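Long-range contacts in paenibacillus xanthan lyase (Paenibacillus, PDB 6F2P), which cleaves the mannosyl-glucuronosyl linkage in the side chains of xanthan, probably by beta-elimination as in other polysaccharide lyases of family 8: residues A200-V205 / Y260-D265; V362-F367 / G459-G464. One frame throughout, in Å; residues are numbered along the deposited sequence.

How the contacts relate
Contact 1 lies in the helical N-terminal domain and contact 2 in the super-sandwich domain that follows, and in sequence the first is complete before the second begins. Their centres are about 20 Å apart, yet the two meet at the boundary between the domains: Asp265 O of contact 1 packs 3.6 Å from Phe367 CE1 and 3.7 Å from Lys365 CE of contact 2. This touch lies where the two domains meet, and in family 8 lyases the substrate cleft probably runs between them. Neither contact includes a calcium ligand; the nearest ions are about 12 Å from the side chain of Tyr204 and about 11 Å from that of Gln366.

Contact 1 of 2, residues A200-V205 / Y260-D265; sequences ALLPYV and YRWIYD
Tyr204 reaches from its loop across to helix 256-267, where it meets Arg261 and Trp262. With CG set anti to the carbonyl carbon (chi1 -71°), CB carries the ring from the loop to that helix, and its tip ends beside Arg261. Farther out, Tyr204 CE1 comes to the indole at its edge, near the indole plane, 3.8 Å from Trp262 NE1, with the two ring planes steeply inclined at 81°. One face of the phenol lies against a water sitting over its centre. That water accepts the N-H of Trp262 NE1 (2.9 Å) and donates to Leu202 O, so the indole's polar atom is satisfied by a bridge to the loop backbone. At the tip, Tyr204 OH rests 3.4 Å from Arg261 CB. A second water lies 2.7 Å from Tyr204 OH and donates to Asp265 OD2 at 2.8 Å. Tyrosine suits the place because its ring meets the edge of the indole through CE1 while its hydroxyl can enter this water link. Tryptophan brings a broad apolar surface, whose CZ2 and CH2 border the carbonyls of Leu202 and Leu201, together with a donor for the bridging water. The indole also stacks on Phe211 of strand 210-211 and packs on Ile237 of helix 229-244, and Leu201 touches Leu233 of that helix. The loop leaving helix 188-197 is thus laid against two helices of the N-terminal domain.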
loop_
_atom_site.group_PDB
_atom_site.type_symbol
_atom_site.label_atom_id
_atom_site.label_comp_id
_atom_site.label_asym_id
_atom_site.label_seq_id
_atom_site.Cartn_x
_atom_site.Cartn_y
_atom_site.Cartn_z
ATOM N N ALA A 200 6.106 7.801 23.065
ATOM C CA ALA A 200 5.291 6.715 22.535
ATOM C C ALA A 200 4.594 7.066 21.219
ATOM O O ALA A 200 4.123 6.175 20.527
ATOM C CB ALA A 200 4.278 6.258 23.570
ATOM N N LEU A 201 4.538 8.352 20.874
ATOM C CA LEU A 201 3.908 8.807 19.628
ATOM C C LEU A 201 4.880 8.872 18.456
ATOM O O LEU A 201 4.477 9.088 17.313
ATOM C CB LEU A 201 3.326 10.213 19.808
ATOM C CG LEU A 201 2.215 10.438 20.821
ATOM C CD1 LEU A 201 1.917 11.921 20.905
ATOM C CD2 LEU A 201 0.979 9.660 20.431
ATOM N N LEU A 202 6.164 8.732 18.749
ATOM C CA LEU A 202 7.205 8.925 17.743
ATOM C C LEU A 202 7.525 7.761 16.775
ATOM O O LEU A 202 7.794 8.012 15.605
ATOM C CB LEU A 202 8.492 9.421 18.410
ATOM C CG LEU A 202 8.399 10.737 19.195
ATOM C CD1 LEU A 202 9.751 11.099 19.773
ATOM C CD2 LEU A 202 7.876 11.871 18.331
ATOM N N PRO A 203 7.521 6.497 17.246
ATOM C CA PRO A 203 7.974 5.432 16.341
ATOM C C PRO A 203 7.080 5.244 15.125
ATOM O O PRO A 203 5.911 5.627 15.158
ATOM C CB PRO A 203 7.891 4.181 17.212
ATOM C CG PRO A 203 7.981 4.678 18.608
ATOM C CD PRO A 203 7.239 5.967 18.592
ATOM N N TYR A 204 7.637 4.674 14.057
ATOM C CA TYR A 204 6.844 4.284 12.898
ATOM C C TYR A 204 6.028 3.040 13.233
ATOM O O TYR A 204 6.325 2.336 14.200
ATOM C CB TYR A 204 7.740 4.018 11.692
ATOM C CG TYR A 204 8.365 5.264 11.104
ATOM C CD1 TYR A 204 7.590 6.181 10.406
ATOM C CD2 TYR A 204 9.720 5.529 11.250
ATOM C CE1 TYR A 204 8.138 7.321 9.870
ATOM C CE2 TYR A 204 10.280 6.667 10.712
ATOM C CZ TYR A 204 9.477 7.562 10.023
ATOM O OH TYR A 204 10.005 8.707 9.473
ATOM N N VAL A 205 4.984 2.790 12.449
ATOM C CA VAL A 205 4.183 1.585 12.601
ATOM C C VAL A 205 4.005 0.887 11.257
ATOM O O VAL A 205 4.231 1.490 10.207
ATOM C CB VAL A 205 2.800 1.890 13.197
ATOM C CG1 VAL A 205 2.952 2.489 14.572
ATOM C CG2 VAL A 205 2.016 2.819 12.283
ATOM N N TYR A 260 10.920 15.139 11.647
ATOM C CA TYR A 260 11.418 15.909 10.512
ATOM C C TYR A 260 11.151 15.158 9.210
ATOM O O TYR A 260 10.756 15.759 8.215
ATOM C CB TYR A 260 12.896 16.263 10.689
ATOM C CG TYR A 260 13.126 17.058 11.951
ATOM C CD1 TYR A 260 12.990 18.437 11.959
ATOM C CD2 TYR A 260 13.429 16.422 13.149
ATOM C CE1 TYR A 260 13.165 19.162 13.121
ATOM C CE2 TYR A 260 13.604 17.140 14.316
ATOM C CZ TYR A 260 13.477 18.508 14.294
ATOM O OH TYR A 260 13.661 19.230 15.448
ATOM N N ARG A 261 11.332 13.841 9.237
ATOM C CA ARG A 261 11.046 13.019 8.077
ATOM C C ARG A 261 9.577 13.127 7.669
ATOM O O ARG A 261 9.267 13.126 6.461
ATOM C CB ARG A 261 11.412 11.547 8.328
ATOM C CG ARG A 261 12.877 11.270 8.675
ATOM C CD ARG A 261 13.859 12.133 7.891
ATOM N NE ARG A 261 13.780 11.929 6.444
ATOM C CZ ARG A 261 14.528 12.583 5.557
ATOM N NH1 ARG A 261 15.421 13.475 5.971
ATOM N NH2 ARG A 261 14.382 12.344 4.258
ATOM N N TRP A 262 8.687 13.213 8.666
ATOM C CA TRP A 262 7.238 13.286 8.416
ATOM C C TRP A 262 6.902 14.375 7.409
ATOM O O TRP A 262 6.038 14.193 6.552
ATOM C CB TRP A 262 6.442 13.540 9.699
ATOM C CG TRP A 262 6.469 12.404 10.687
ATOM C CD1 TRP A 262 6.866 11.116 10.452
ATOM C CD2 TRP A 262 6.088 12.461 12.073
ATOM N NE1 TRP A 262 6.748 10.370 11.604
ATOM C CE2 TRP A 262 6.277 11.172 12.611
ATOM C CE3 TRP A 262 5.612 13.476 12.909
ATOM C CZ2 TRP A 262 6.003 10.872 13.949
ATOM C CZ3 TRP A 262 5.335 13.173 14.236
ATOM C CH2 TRP A 262 5.533 11.886 14.740
ATOM N N ILE A 263 7.602 15.500 7.511
ATOM C CA ILE A 263 7.429 16.590 6.563
ATOM C C ILE A 263 7.710 16.146 5.126
ATOM O O ILE A 263 6.885 16.360 4.240
ATOM C CB ILE A 263 8.321 17.780 6.924
ATOM C CG1 ILE A 263 8.035 18.237 8.362
ATOM C CG2 ILE A 263 8.127 18.910 5.938
ATOM C CD1 ILE A 263 6.564 18.467 8.658
ATOM N N TYR A 264 8.859 15.511 4.891
ATOM C CA TYR A 264 9.193 15.066 3.536
ATOM C C TYR A 264 8.268 13.954 3.064
ATOM O O TYR A 264 7.892 13.907 1.898
ATOM C CB TYR A 264 10.634 14.570 3.442
ATOM C CG TYR A 264 11.679 15.589 3.794
ATOM C CD1 TYR A 264 11.785 16.775 3.089
ATOM C CD2 TYR A 264 12.586 15.348 4.818
ATOM C CE1 TYR A 264 12.750 17.708 3.405
ATOM C CE2 TYR A 264 13.558 16.270 5.142
ATOM C CZ TYR A 264 13.637 17.449 4.433
ATOM O OH TYR A 264 14.606 18.373 4.758
ATOM N N ASP A 265 7.915 13.053 3.975
ATOM C CA ASP A 265 7.174 11.858 3.604
ATOM C C ASP A 265 5.664 11.983 3.738
ATOM O O ASP A 265 4.930 11.467 2.901
ATOM C CB ASP A 265 7.654 10.656 4.414
ATOM C CG ASP A 265 9.128 10.373 4.220
ATOM O OD1 ASP A 265 9.695 10.825 3.194
ATOM O OD2 ASP A 265 9.715 9.701 5.097
HETATM O O HOH W 1 7.540 7.987 13.032
HETATM O O HOH W 2 8.390 9.840 7.599
#

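Contact 2 of 2, residues V362-F367 / G459-G464; sequences VKYKQF and GTDILG
Tyr364 and Gly464 supply the backbone bond between segments that run nearly antiparallel, at 154°, but with strand axes 7.2 Å apart. Tyr364 N donates to Gly464 O at 3.0 Å, almost straight (171°), reaching the carbonyl from above its plane. Gly464 lies in the turn beyond strand 457-462, where positive phi suits a residue without a side chain. Between the strands, side chains and one water make the remaining contacts. Tyr364 CG stands anti to the backbone N (chi1 178°), which sends the ring across to Asp461, where Tyr364 CD2 is 3.4 Å from Asp461 CB. Tyr364 OH donates to Gln366 OE1 (2.6 Å), which lies in the plane of the ring. The glutamine amide packs on Gly459, Gln366 OE1 being 3.5 Å from Gly459 C, and its NE2 hydrogen-bonds Ser469 OG: a long amide can both accept and donate. Replacing Gln366 by alanine would probably leave the Tyr364 hydroxyl without its acceptor and Ser469 OG without its amide partner. A water accepts from Gln366 N (3.0 Å) and donates to Asp461 OD2, while the other carboxylate oxygen, OD1, forms a salt bridge with Lys746. The contact joins the edge strands of two antiparallel sheets of the super-sandwich domain, 363-367 beside 372-377 and 457-462 beside 466-474; Thr460, pointing away from 363-367, hydrogen-bonds through OG1 to Ser692 and Ser744 of strands 688-694 and 744-750.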
loop_
_atom_site.group_PDB
_atom_site.type_symbol
_atom_site.label_atom_id
_atom_site.label_comp_id
_atom_site.label_asym_id
_atom_site.label_seq_id
_atom_site.Cartn_x
_atom_site.Cartn_y
_atom_site.Cartn_z
ATOM N N VAL A 362 8.202 17.679 -8.149
ATOM C CA VAL A 362 7.869 16.663 -9.143
ATOM C C VAL A 362 8.261 15.283 -8.635
ATOM O O VAL A 362 9.445 15.016 -8.452
ATOM C CB VAL A 362 8.608 16.910 -10.474
ATOM C CG1 VAL A 362 8.381 15.745 -11.439
ATOM C CG2 VAL A 362 8.163 18.223 -11.092
ATOM N N LYS A 363 7.272 14.423 -8.395
ATOM C CA LYS A 363 7.527 13.056 -7.934
ATOM C C LYS A 363 6.242 12.248 -7.897
ATOM O O LYS A 363 5.156 12.805 -7.798
ATOM C CB LYS A 363 8.179 13.025 -6.540
ATOM C CG LYS A 363 7.271 13.491 -5.403
ATOM C CD LYS A 363 7.827 13.120 -4.028
ATOM C CE LYS A 363 9.080 13.911 -3.684
ATOM N NZ LYS A 363 9.680 13.441 -2.406
ATOM N N TYR A 364 6.380 10.931 -7.991
ATOM C CA TYR A 364 5.269 10.018 -7.753
ATOM C C TYR A 364 5.504 9.325 -6.419
ATOM O O TYR A 364 6.657 9.077 -6.044
ATOM C CB TYR A 364 5.163 8.976 -8.869
ATOM C CG TYR A 364 4.042 7.983 -8.642
ATOM C CD1 TYR A 364 2.737 8.286 -9.014
ATOM C CD2 TYR A 364 4.283 6.751 -8.039
ATOM C CE1 TYR A 364 1.703 7.395 -8.797
ATOM C CE2 TYR A 364 3.259 5.857 -7.814
ATOM C CZ TYR A 364 1.969 6.186 -8.197
ATOM O OH TYR A 364 0.935 5.302 -7.993
ATOM N N LYS A 365 4.429 9.019 -5.693
ATOM C CA LYS A 365 4.578 8.362 -4.398
ATOM C C LYS A 365 3.388 7.480 -4.046
ATOM O O LYS A 365 2.253 7.954 -3.986
ATOM C CB LYS A 365 4.838 9.397 -3.297
ATOM C CG LYS A 365 5.324 8.802 -1.974
ATOM C CD LYS A 365 5.884 9.873 -1.049
ATOM C CE LYS A 365 6.334 9.292 0.286
ATOM N NZ LYS A 365 7.411 8.270 0.111
ATOM N N GLN A 366 3.652 6.193 -3.819
ATOM C CA GLN A 366 2.603 5.250 -3.435
ATOM C C GLN A 366 2.506 5.108 -1.921
ATOM O O GLN A 366 3.476 4.712 -1.268
ATOM C CB GLN A 366 2.850 3.871 -4.040
ATOM C CG GLN A 366 1.642 2.946 -4.030
ATOM C CD GLN A 366 0.815 3.064 -5.306
ATOM O OE1 GLN A 366 1.360 3.301 -6.383
ATOM N NE2 GLN A 366 -0.505 2.916 -5.187
ATOM N N PHE A 367 1.332 5.412 -1.374
ATOM C CA PHE A 367 1.096 5.291 0.057
ATOM C C PHE A 367 0.337 4.006 0.354
ATOM O O PHE A 367 -0.871 4.014 0.620
ATOM C CB PHE A 367 0.350 6.523 0.570
ATOM C CG PHE A 367 1.078 7.808 0.309
ATOM C CD1 PHE A 367 2.011 8.284 1.209
ATOM C CD2 PHE A 367 0.860 8.517 -0.854
ATOM C CE1 PHE A 367 2.695 9.459 0.966
ATOM C CE2 PHE A 367 1.545 9.692 -1.107
ATOM C CZ PHE A 367 2.464 10.165 -0.194
ATOM N N GLY A 459 -0.359 -0.368 -5.846
ATOM C CA GLY A 459 0.322 -0.153 -7.102
ATOM C C GLY A 459 1.825 -0.153 -6.960
ATOM O O GLY A 459 2.359 -0.561 -5.926
ATOM N N THR A 460 2.502 0.297 -8.014
ATOM C CA THR A 460 3.956 0.365 -8.042
ATOM C C THR A 460 4.427 1.520 -8.930
ATOM O O THR A 460 3.620 2.203 -9.552
ATOM C CB THR A 460 4.586 -0.960 -8.517
ATOM O OG1 THR A 460 5.997 -0.916 -8.295
ATOM C CG2 THR A 460 4.329 -1.193 -10.000
ATOM N N ASP A 461 5.733 1.739 -8.993
ATOM C CA ASP A 461 6.249 2.948 -9.615
ATOM C C ASP A 461 7.637 2.757 -10.196
ATOM O O ASP A 461 8.310 1.764 -9.925
ATOM C CB ASP A 461 6.338 4.045 -8.576
ATOM C CG ASP A 461 7.129 3.616 -7.360
ATOM O OD1 ASP A 461 8.369 3.497 -7.468
ATOM O OD2 ASP A 461 6.508 3.395 -6.297
ATOM N N ILE A 462 8.079 3.739 -10.968
ATOM C CA ILE A 462 9.402 3.678 -11.552
ATOM C C ILE A 462 10.005 5.082 -11.670
ATOM O O ILE A 462 9.282 6.067 -11.855
ATOM C CB ILE A 462 9.382 2.919 -12.907
ATOM C CG1 ILE A 462 10.678 2.129 -13.098
ATOM C CG2 ILE A 462 9.122 3.862 -14.063
ATOM C CD1 ILE A 462 10.578 1.052 -14.159
ATOM N N LEU A 463 11.325 5.163 -11.503
ATOM C CA LEU A 463 12.070 6.416 -11.626
ATOM C C LEU A 463 11.636 7.475 -10.620
ATOM O O LEU A 463 12.023 8.643 -10.721
ATOM C CB LEU A 463 11.965 6.959 -13.054
ATOM C CG LEU A 463 12.507 6.008 -14.122
ATOM C CD1 LEU A 463 12.401 6.608 -15.512
ATOM C CD2 LEU A 463 13.942 5.651 -13.803
ATOM N N GLY A 464 10.843 7.062 -9.638
ATOM C CA GLY A 464 10.257 7.994 -8.698
ATOM C C GLY A 464 9.385 9.054 -9.357
ATOM O O GLY A 464 9.137 10.096 -8.753
HETATM O O HOH W 3 6.463 5.184 -3.695
#